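Local structure of 4-carboxymuconolactone decarboxylase (Sinorhizobium meliloti, 4G9Q) at residues P91-E102 and T129-R140; P200-L211 and H223-L232. The protein is probably a carboxymuconolactone decarboxylase-family lyase linked to benzoate degradation, and may have peroxiredoxin activity. All blocks are in the same frame, centred on the assembly; numbering follows the deposited sequence.

Contact 1: residues P91-E102 and T129-R140; sequences PALTYYADQALE and TVGPVSEAFAKR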
loop_
_atom_site.group_PDB
_atom_site.type_symbol
_atom_site.label_atom_id
_atom_site.label_comp_id
_atom_site.label_asym_id
_atom_site.label_seq_id
_atom_site.Cartn_x
_atom_site.Cartn_y
_atom_site.Cartn_z
ATOM N N PRO A 91 6.675 12.312 -3.641
ATOM C CA PRO A 91 6.593 13.769 -3.869
ATOM C C PRO A 91 6.889 14.639 -2.642
ATOM O O PRO A 91 7.498 15.710 -2.781
ATOM C CB PRO A 91 5.144 13.968 -4.315
ATOM C CG PRO A 91 4.808 12.701 -5.003
ATOM C CD PRO A 91 5.525 11.614 -4.250
ATOM N N ALA A 92 6.465 14.179 -1.465
ATOM C CA ALA A 92 6.701 14.878 -0.198
ATOM C C ALA A 92 8.188 14.953 0.162
ATOM O O ALA A 92 8.586 15.729 1.037
ATOM C CB ALA A 92 5.920 14.195 0.924
ATOM N N LEU A 93 8.999 14.142 -0.521
ATOM C CA LEU A 93 10.420 14.007 -0.222
ATOM C C LEU A 93 11.256 15.239 -0.514
ATOM O O LEU A 93 12.275 15.439 0.127
ATOM C CB LEU A 93 11.018 12.812 -0.972
ATOM C CG LEU A 93 11.585 11.592 -0.250
ATOM C CD1 LEU A 93 11.064 11.374 1.164
ATOM C CD2 LEU A 93 11.375 10.352 -1.121
ATOM N N THR A 94 10.851 16.052 -1.483
ATOM C CA THR A 94 11.601 17.275 -1.768
ATOM C C THR A 94 11.671 18.124 -0.496
ATOM O O THR A 94 12.755 18.549 -0.077
ATOM C CB THR A 94 10.992 18.066 -2.944
ATOM O OG1 THR A 94 10.874 17.204 -4.082
ATOM C CG2 THR A 94 11.886 19.244 -3.321
ATOM N N TYR A 95 10.520 18.334 0.134
ATOM C CA TYR A 95 10.462 19.068 1.388
ATOM C C TYR A 95 11.153 18.301 2.514
ATOM O O TYR A 95 11.990 18.856 3.229
ATOM C CB TYR A 95 9.008 19.396 1.768
ATOM C CG TYR A 95 8.885 20.001 3.144
ATOM C CD1 TYR A 95 9.125 21.360 3.356
ATOM C CD2 TYR A 95 8.542 19.212 4.244
ATOM C CE1 TYR A 95 9.023 21.913 4.631
ATOM C CE2 TYR A 95 8.438 19.752 5.509
ATOM C CZ TYR A 95 8.677 21.102 5.698
ATOM O OH TYR A 95 8.578 21.626 6.959
ATOM N N TYR A 96 10.813 17.021 2.665
ATOM C CA TYR A 96 11.312 16.259 3.808
ATOM C C TYR A 96 12.796 15.915 3.747
ATOM O O TYR A 96 13.449 15.848 4.785
ATOM C CB TYR A 96 10.436 15.035 4.108
ATOM C CG TYR A 96 9.239 15.413 4.955
ATOM C CD1 TYR A 96 9.391 15.710 6.308
ATOM C CD2 TYR A 96 7.968 15.514 4.396
ATOM C CE1 TYR A 96 8.301 16.077 7.091
ATOM C CE2 TYR A 96 6.872 15.878 5.170
ATOM C CZ TYR A 96 7.047 16.156 6.513
ATOM O OH TYR A 96 5.966 16.523 7.281
ATOM N N ALA A 97 13.328 15.728 2.539
ATOM C CA ALA A 97 14.769 15.504 2.377
ATOM C C ALA A 97 15.541 16.780 2.680
ATOM O O ALA A 97 16.594 16.730 3.315
ATOM C CB ALA A 97 15.103 14.982 0.978
ATOM N N ASP A 98 15.009 17.924 2.245
ATOM C CA ASP A 98 15.607 19.218 2.574
ATOM C C ASP A 98 15.642 19.413 4.089
ATOM O O ASP A 98 16.664 19.808 4.648
ATOM C CB ASP A 98 14.844 20.370 1.910
ATOM C CG ASP A 98 15.420 21.731 2.272
ATOM O OD1 ASP A 98 16.428 22.131 1.660
ATOM O OD2 ASP A 98 14.868 22.398 3.172
ATOM N N GLN A 99 14.517 19.131 4.745
ATOM C CA GLN A 99 14.436 19.234 6.200
ATOM C C GLN A 99 15.424 18.297 6.878
ATOM O O GLN A 99 16.035 18.661 7.881
ATOM C CB GLN A 99 13.020 18.941 6.694
ATOM C CG GLN A 99 12.036 20.089 6.519
ATOM C CD GLN A 99 12.408 21.329 7.317
ATOM O OE1 GLN A 99 12.656 21.263 8.525
ATOM N NE2 GLN A 99 12.443 22.471 6.641
ATOM N N ALA A 100 15.585 17.091 6.330
ATOM C CA ALA A 100 16.533 16.127 6.892
ATOM C C ALA A 100 17.959 16.677 6.873
ATOM O O ALA A 100 18.687 16.582 7.863
ATOM C CB ALA A 100 16.459 14.802 6.143
ATOM N N LEU A 101 18.339 17.266 5.741
ATOM C CA LEU A 101 19.655 17.889 5.593
ATOM C C LEU A 101 19.844 19.024 6.601
ATOM O O LEU A 101 20.894 19.126 7.242
ATOM C CB LEU A 101 19.849 18.387 4.158
ATOM C CG LEU A 101 19.901 17.311 3.065
ATOM C CD1 LEU A 101 19.778 17.942 1.693
ATOM C CD2 LEU A 101 21.186 16.490 3.167
ATOM N N GLU A 102 18.814 19.855 6.754
ATOM C CA GLU A 102 18.814 20.923 7.763
ATOM C C GLU A 102 18.965 20.349 9.181
ATOM O O GLU A 102 19.653 20.931 10.026
ATOM C CB GLU A 102 17.537 21.761 7.643
ATOM C CG GLU A 102 17.563 23.088 8.404
ATOM C CD GLU A 102 18.497 24.128 7.790
ATOM O OE1 GLU A 102 18.879 23.998 6.603
ATOM O OE2 GLU A 102 18.849 25.090 8.508
ATOM N N THR A 129 11.990 7.951 -5.671
ATOM C CA THR A 129 12.642 9.016 -4.904
ATOM C C THR A 129 13.598 9.872 -5.736
ATOM O O THR A 129 13.958 10.979 -5.326
ATOM C CB THR A 129 13.443 8.458 -3.702
ATOM O OG1 THR A 129 14.663 7.864 -4.168
ATOM C CG2 THR A 129 12.625 7.423 -2.927
ATOM N N VAL A 130 14.017 9.354 -6.892
ATOM C CA VAL A 130 15.090 9.977 -7.664
ATOM C C VAL A 130 14.785 11.429 -8.040
ATOM O O VAL A 130 15.586 12.316 -7.762
ATOM C CB VAL A 130 15.497 9.123 -8.898
ATOM C CG1 VAL A 130 16.478 9.884 -9.792
ATOM C CG2 VAL A 130 16.102 7.793 -8.447
ATOM N N GLY A 131 13.621 11.675 -8.632
ATOM C CA GLY A 131 13.210 13.040 -8.990
ATOM C C GLY A 131 13.143 14.002 -7.811
ATOM O O GLY A 131 13.827 15.034 -7.819
ATOM N N PRO A 132 12.314 13.683 -6.796
ATOM C CA PRO A 132 12.167 14.549 -5.622
ATOM C C PRO A 132 13.467 14.792 -4.840
ATOM O O PRO A 132 13.749 15.935 -4.464
ATOM C CB PRO A 132 11.149 13.799 -4.760
ATOM C CG PRO A 132 10.329 13.031 -5.742
ATOM C CD PRO A 132 11.304 12.606 -6.807
ATOM N N VAL A 133 14.254 13.744 -4.606
ATOM C CA VAL A 133 15.490 13.898 -3.830
ATOM C C VAL A 133 16.587 14.613 -4.636
ATOM O O VAL A 133 17.344 15.404 -4.074
ATOM C CB VAL A 133 15.995 12.553 -3.236
ATOM C CG1 VAL A 133 17.342 12.734 -2.529
ATOM C CG2 VAL A 133 14.965 11.988 -2.252
ATOM N N SER A 134 16.662 14.349 -5.940
ATOM C CA SER A 134 17.623 15.060 -6.800
ATOM C C SER A 134 17.363 16.563 -6.784
ATOM O O SER A 134 18.302 17.356 -6.783
ATOM C CB SER A 134 17.626 14.523 -8.238
ATOM O OG SER A 134 16.442 14.866 -8.934
ATOM N N GLU A 135 16.086 16.942 -6.755
ATOM C CA GLU A 135 15.708 18.352 -6.664
ATOM C C GLU A 135 16.168 18.959 -5.333
ATOM O O GLU A 135 16.728 20.060 -5.306
ATOM C CB GLU A 135 14.200 18.523 -6.852
ATOM C CG GLU A 135 13.737 19.979 -6.882
ATOM C CD GLU A 135 12.233 20.128 -7.027
ATOM O OE1 GLU A 135 11.592 19.260 -7.664
ATOM O OE2 GLU A 135 11.689 21.129 -6.511
ATOM N N ALA A 136 15.942 18.229 -4.241
ATOM C CA ALA A 136 16.378 18.660 -2.915
ATOM C C ALA A 136 17.893 18.850 -2.869
ATOM O O ALA A 136 18.379 19.854 -2.336
ATOM C CB ALA A 136 15.926 17.668 -1.857
ATOM N N PHE A 137 18.629 17.897 -3.445
ATOM C CA PHE A 137 20.089 17.966 -3.505
ATOM C C PHE A 137 20.578 19.125 -4.369
ATOM O O PHE A 137 21.506 19.840 -3.983
ATOM C CB PHE A 137 20.691 16.652 -4.027
ATOM C CG PHE A 137 20.702 15.527 -3.017
ATOM C CD1 PHE A 137 20.366 15.748 -1.683
ATOM C CD2 PHE A 137 21.079 14.245 -3.407
ATOM C CE1 PHE A 137 20.386 14.698 -0.753
ATOM C CE2 PHE A 137 21.106 13.189 -2.483
ATOM C CZ PHE A 137 20.761 13.422 -1.153
ATOM N N ALA A 138 19.959 19.302 -5.535
ATOM C CA ALA A 138 20.344 20.376 -6.462
ATOM C C ALA A 138 20.212 21.763 -5.830
ATOM O O ALA A 138 21.104 22.597 -5.979
ATOM C CB ALA A 138 19.540 20.295 -7.757
ATOM N N LYS A 139 19.114 21.990 -5.109
ATOM C CA LYS A 139 18.860 23.275 -4.445
ATOM C C LYS A 139 19.915 23.606 -3.385
ATOM O O LYS A 139 20.204 24.780 -3.141
ATOM C CB LYS A 139 17.460 23.299 -3.812
ATOM C CG LYS A 139 16.313 22.971 -4.769
ATOM C CD LYS A 139 15.768 24.191 -5.501
ATOM C CE LYS A 139 14.527 23.827 -6.325
ATOM N NZ LYS A 139 13.409 23.290 -5.482
ATOM N N ARG A 140 20.484 22.568 -2.769
ATOM C CA ARG A 140 21.477 22.720 -1.699
ATOM C C ARG A 140 22.922 22.629 -2.203
ATOM O O ARG A 140 23.867 22.711 -1.408
ATOM C CB ARG A 140 21.267 21.655 -0.614
ATOM C CG ARG A 140 19.850 21.544 -0.057
ATOM C CD ARG A 140 19.592 22.484 1.100
ATOM N NE ARG A 140 20.319 22.112 2.314
ATOM C CZ ARG A 140 19.894 22.353 3.552
ATOM N NH1 ARG A 140 18.722 22.942 3.764
ATOM N NH2 ARG A 140 20.639 21.990 4.586
HETATM O O HOH W 1 16.563 21.577 -1.005
#
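Helices 93-102 and 130-139, a helix pair of the carboxymuconolactone decarboxylase family's all-alpha fold, pack where T94, A97 and L101 meet P132, A136 and R140. Their segment axes approach to 7.9 Å and cross at -44°. The closest backbone approach is at T94 and P132, where T94 OG1 donates to P132 O (3.2 Å). That carbonyl also accepts A136 N, and the two donors arrive from opposite faces of its plane. With chi1 at -54° OG1 lies beside the backbone N, which leaves T94 CG2 anti to that N and turned to the E135 carboxylate, whose OE2 is held by K139. Small residues fill the middle: A97 CB lies 4.0 Å from A136 CB. Beside them L93 lays CB on P132 CB and CD2 on T129 CG2 (3.7 Å), while L101 CD1 meets the edge of the F137 ring. V133 and F137 also pack against the second subunit.

At the C-terminal end R140, bent at chi2 and chi3, folds back over L101 CB, which covers one guanidinium face. Its NH1 bridges two carboxylates, reaching E102 OE1 (3.0 Å) nearly along the C-O axis and D98 OD1 (3.2 Å) from above the carboxylate plane. Both carboxylates stand almost perpendicular to the guanidinium. A water donates to D98 OD1 and A136 O. A close helix-helix crossing with a D98-E102-R140 salt-bridge network at the C-terminal ends is packing of this all-alpha fold.

Contact 2: residues P200-L211 and H223-L232; sequences PRDRSLVTIAAL and HLNKALDNGL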
loop_
_atom_site.group_PDB
_atom_site.type_symbol
_atom_site.label_atom_id
_atom_site.label_comp_id
_atom_site.label_asym_id
_atom_site.label_seq_id
_atom_site.Cartn_x
_atom_site.Cartn_y
_atom_site.Cartn_z
ATOM N N PRO A 200 25.068 0.813 11.642
ATOM C CA PRO A 200 24.120 -0.282 11.875
ATOM C C PRO A 200 22.852 0.161 12.605
ATOM O O PRO A 200 21.756 -0.242 12.214
ATOM C CB PRO A 200 24.933 -1.261 12.720
ATOM C CG PRO A 200 26.318 -1.080 12.190
ATOM C CD PRO A 200 26.445 0.402 11.986
ATOM N N ARG A 201 23.003 0.998 13.635
ATOM C CA ARG A 201 21.855 1.540 14.367
ATOM C C ARG A 201 20.877 2.267 13.443
ATOM O O ARG A 201 19.660 2.082 13.542
ATOM C CB ARG A 201 22.331 2.496 15.458
ATOM C CG ARG A 201 21.203 3.149 16.237
ATOM C CD ARG A 201 21.570 4.583 16.534
ATOM N NE ARG A 201 20.571 5.277 17.341
ATOM C CZ ARG A 201 19.821 6.290 16.913
ATOM N NH1 ARG A 201 19.932 6.739 15.668
ATOM N NH2 ARG A 201 18.962 6.863 17.745
ATOM N N ASP A 202 21.422 3.098 12.557
ATOM C CA ASP A 202 20.620 3.895 11.636
ATOM C C ASP A 202 20.004 3.052 10.522
ATOM O O ASP A 202 18.883 3.321 10.091
ATOM C CB ASP A 202 21.454 5.031 11.046
ATOM C CG ASP A 202 21.911 6.023 12.099
ATOM O OD1 ASP A 202 21.114 6.337 13.006
ATOM O OD2 ASP A 202 23.064 6.495 12.022
ATOM N N ARG A 203 20.733 2.040 10.057
ATOM C CA ARG A 203 20.188 1.122 9.053
ATOM C C ARG A 203 19.013 0.334 9.635
ATOM O O ARG A 203 17.999 0.134 8.969
ATOM C CB ARG A 203 21.268 0.184 8.510
ATOM C CG ARG A 203 20.865 -0.532 7.224
ATOM C CD ARG A 203 21.992 -1.409 6.676
ATOM N NE ARG A 203 23.160 -0.627 6.262
ATOM C CZ ARG A 203 23.295 -0.034 5.075
ATOM N NH1 ARG A 203 22.332 -0.111 4.159
ATOM N NH2 ARG A 203 24.399 0.650 4.809
ATOM N N SER A 204 19.149 -0.090 10.888
ATOM C CA SER A 204 18.059 -0.762 11.588
ATOM C C SER A 204 16.887 0.193 11.816
ATOM O O SER A 204 15.728 -0.204 11.677
ATOM C CB SER A 204 18.551 -1.342 12.914
ATOM O OG SER A 204 19.367 -2.484 12.683
ATOM N N LEU A 205 17.198 1.444 12.163
ATOM C CA LEU A 205 16.176 2.478 12.346
ATOM C C LEU A 205 15.323 2.657 11.084
ATOM O O LEU A 205 14.094 2.636 11.154
ATOM C CB LEU A 205 16.816 3.810 12.764
ATOM C CG LEU A 205 15.878 5.008 12.960
ATOM C CD1 LEU A 205 14.855 4.717 14.055
ATOM C CD2 LEU A 205 16.667 6.268 13.282
ATOM N N VAL A 206 15.972 2.831 9.936
ATOM C CA VAL A 206 15.226 3.005 8.685
ATOM C C VAL A 206 14.429 1.745 8.318
ATOM O O VAL A 206 13.321 1.846 7.791
ATOM C CB VAL A 206 16.108 3.502 7.495
ATOM C CG1 VAL A 206 16.618 4.927 7.753
ATOM C CG2 VAL A 206 17.262 2.573 7.210
ATOM N N THR A 207 14.990 0.571 8.615
ATOM C CA THR A 207 14.305 -0.696 8.356
ATOM C C THR A 207 13.035 -0.820 9.201
ATOM O O THR A 207 11.963 -1.095 8.657
ATOM C CB THR A 207 15.223 -1.920 8.575
ATOM O OG1 THR A 207 16.421 -1.750 7.809
ATOM C CG2 THR A 207 14.525 -3.211 8.142
ATOM N N ILE A 208 13.136 -0.604 10.512
ATOM C CA ILE A 208 11.931 -0.720 11.348
ATOM C C ILE A 208 10.878 0.315 10.939
ATOM O O ILE A 208 9.684 0.007 10.917
ATOM C CB ILE A 208 12.209 -0.739 12.894
ATOM C CG1 ILE A 208 12.828 0.573 13.392
ATOM C CG2 ILE A 208 13.067 -1.974 13.270
ATOM C CD1 ILE A 208 12.834 0.706 14.923
ATOM N N ALA A 209 11.323 1.514 10.558
ATOM C CA ALA A 209 10.395 2.563 10.118
ATOM C C ALA A 209 9.647 2.146 8.854
ATOM O O ALA A 209 8.422 2.287 8.772
ATOM C CB ALA A 209 11.130 3.894 9.904
ATOM N N ALA A 210 10.383 1.609 7.883
ATOM C CA ALA A 210 9.788 1.166 6.624
ATOM C C ALA A 210 8.795 0.020 6.828
ATOM O O ALA A 210 7.749 -0.017 6.178
ATOM C CB ALA A 210 10.873 0.762 5.636
ATOM N N LEU A 211 9.132 -0.906 7.729
ATOM C CA LEU A 211 8.279 -2.064 8.021
ATOM C C LEU A 211 6.983 -1.648 8.698
ATOM O O LEU A 211 5.896 -2.072 8.292
ATOM C CB LEU A 211 9.006 -3.062 8.933
ATOM C CG LEU A 211 10.229 -3.788 8.373
ATOM C CD1 LEU A 211 10.905 -4.601 9.471
ATOM C CD2 LEU A 211 9.852 -4.668 7.202
ATOM N N HIS A 223 14.019 -7.319 13.273
ATOM C CA HIS A 223 14.674 -6.038 13.054
ATOM C C HIS A 223 14.669 -5.087 14.242
ATOM O O HIS A 223 15.580 -4.276 14.381
ATOM C CB HIS A 223 14.200 -5.389 11.750
ATOM C CG HIS A 223 14.724 -6.094 10.539
ATOM N ND1 HIS A 223 16.037 -5.984 10.132
ATOM C CD2 HIS A 223 14.139 -6.973 9.692
ATOM C CE1 HIS A 223 16.229 -6.742 9.065
ATOM N NE2 HIS A 223 15.093 -7.356 8.782
ATOM N N LEU A 224 13.662 -5.205 15.107
ATOM C CA LEU A 224 13.653 -4.422 16.344
ATOM C C LEU A 224 14.710 -4.940 17.319
ATOM O O LEU A 224 15.422 -4.152 17.941
ATOM C CB LEU A 224 12.267 -4.395 16.989
ATOM C CG LEU A 224 12.153 -3.638 18.321
ATOM C CD1 LEU A 224 12.556 -2.170 18.185
ATOM C CD2 LEU A 224 10.740 -3.763 18.863
ATOM N N ASN A 225 14.821 -6.262 17.439
ATOM C CA ASN A 225 15.902 -6.852 18.224
ATOM C C ASN A 225 17.255 -6.377 17.717
ATOM O O ASN A 225 18.112 -5.981 18.498
ATOM C CB ASN A 225 15.834 -8.379 18.207
ATOM C CG ASN A 225 14.866 -8.931 19.227
ATOM O OD1 ASN A 225 13.950 -9.680 18.888
ATOM N ND2 ASN A 225 15.069 -8.572 20.486
ATOM N N LYS A 226 17.423 -6.389 16.397
ATOM C CA LYS A 226 18.663 -5.933 15.777
ATOM C C LYS A 226 18.944 -4.455 16.075
ATOM O O LYS A 226 20.076 -4.091 16.382
ATOM C CB LYS A 226 18.630 -6.211 14.270
ATOM C CG LYS A 226 19.987 -6.150 13.586
ATOM C CD LYS A 226 19.892 -6.645 12.143
ATOM C CE LYS A 226 21.222 -6.500 11.396
ATOM N NZ LYS A 226 22.327 -7.304 12.008
ATOM N N ALA A 227 17.905 -3.621 16.008
ATOM C CA ALA A 227 18.020 -2.195 16.316
ATOM C C ALA A 227 18.456 -1.962 17.760
ATOM O O ALA A 227 19.321 -1.128 18.033
ATOM C CB ALA A 227 16.687 -1.486 16.049
ATOM N N LEU A 228 17.844 -2.705 18.679
ATOM C CA LEU A 228 18.174 -2.595 20.096
ATOM C C LEU A 228 19.596 -3.098 20.351
ATOM O O LEU A 228 20.350 -2.450 21.078
ATOM C CB LEU A 228 17.143 -3.336 20.957
ATOM C CG LEU A 228 15.707 -2.783 20.924
ATOM C CD1 LEU A 228 14.739 -3.777 21.542
ATOM C CD2 LEU A 228 15.578 -1.411 21.610
ATOM N N ASP A 229 19.956 -4.222 19.725
ATOM C CA ASP A 229 21.340 -4.736 19.751
ATOM C C ASP A 229 22.321 -3.689 19.222
ATOM O O ASP A 229 23.430 -3.548 19.748
ATOM C CB ASP A 229 21.491 -6.013 18.909
ATOM C CG ASP A 229 20.784 -7.224 19.506
ATOM O OD1 ASP A 229 20.330 -7.181 20.672
ATOM O OD2 ASP A 229 20.678 -8.239 18.783
ATOM N N ASN A 230 21.903 -2.962 18.183
ATOM C CA ASN A 230 22.744 -1.951 17.538
ATOM C C ASN A 230 22.798 -0.603 18.265
ATOM O O ASN A 230 23.529 0.303 17.853
ATOM C CB ASN A 230 22.337 -1.764 16.068
ATOM C CG ASN A 230 22.734 -2.948 15.191
ATOM O OD1 ASN A 230 23.550 -3.786 15.584
ATOM N ND2 ASN A 230 22.156 -3.018 13.990
ATOM N N GLY A 231 22.022 -0.460 19.336
ATOM C CA GLY A 231 22.128 0.726 20.181
ATOM C C GLY A 231 20.926 1.651 20.266
ATOM O O GLY A 231 20.960 2.635 21.006
ATOM N N LEU A 232 19.862 1.355 19.523
ATOM C CA LEU A 232 18.628 2.136 19.646
ATOM C C LEU A 232 18.026 1.837 21.016
ATOM O O LEU A 232 17.973 0.678 21.415
ATOM C CB LEU A 232 17.641 1.764 18.537
ATOM C CG LEU A 232 16.384 2.626 18.367
ATOM C CD1 LEU A 232 16.716 3.963 17.713
ATOM C CD2 LEU A 232 15.337 1.878 17.556
HETATM O O HOH W 2 20.692 5.087 19.969
HETATM O O HOH W 3 17.186 -3.994 12.069
#
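Helices 200-211 and 223-229 run nearly antiparallel, at 152° with segment axes 8.5 Å apart, and R201, S204 and I208 lie opposite N230, A227 and H223. S204 sits at the close approach, its CB 3.5 Å from A227 CA. Its OG takes a weak bond from N230 ND2 and also meets a water, which donates to H223 O and lies in the ring plane at H223 ND1 (3.0 Å). T207 CG2, anti to the backbone N, stands over one face of the H223 imidazole, 3.8 Å from the centroid and 15° off the normal, a CH-pi contact; T207 OG1 binds R203 O and H116. I208 lays CG2 against H223 O, and its CD1 meets L232 CD2 tip to tip (3.8 Å).

Where the second helix ends, G231 has positive phi in a Schellman motif, and L232 turns back against R201. L232 CD1 lies over one guanidinium face, 3.7 Å from R201 NH2, while NH1 meets D202 OD1 in plane (2.9 Å). NH2 pairs with D75, and NE reaches G231 O through a water. A leucine here would probably leave D75 and D202 without this charged mate and break the water link to G231 O. The chemistry is thus mixed: apolar contacts of I208 and L232 sit beside polar ones, in which a bridging water joins S204 to H223 and R201 divides its N-H groups among several acceptors.

Overall arrangement
Contact 1 and contact 2 are separate helix pairs of one chain, in series along it; their centres are 23 Å apart and their nearest atoms about 10 Å, so they do not touch. Helix 107-120 lies between them in packing terms: I110 and I114 meet L101 and T129 of contact 1, whereas E112 and H116 bind R203 and T207 of contact 2. Contact 2 is the more central, 9 Å from the chain centre against 15 Å. Contact 1 is only partly buried and several of its residues pack on the second subunit of the trimer; contact 2 reaches that subunit through L211.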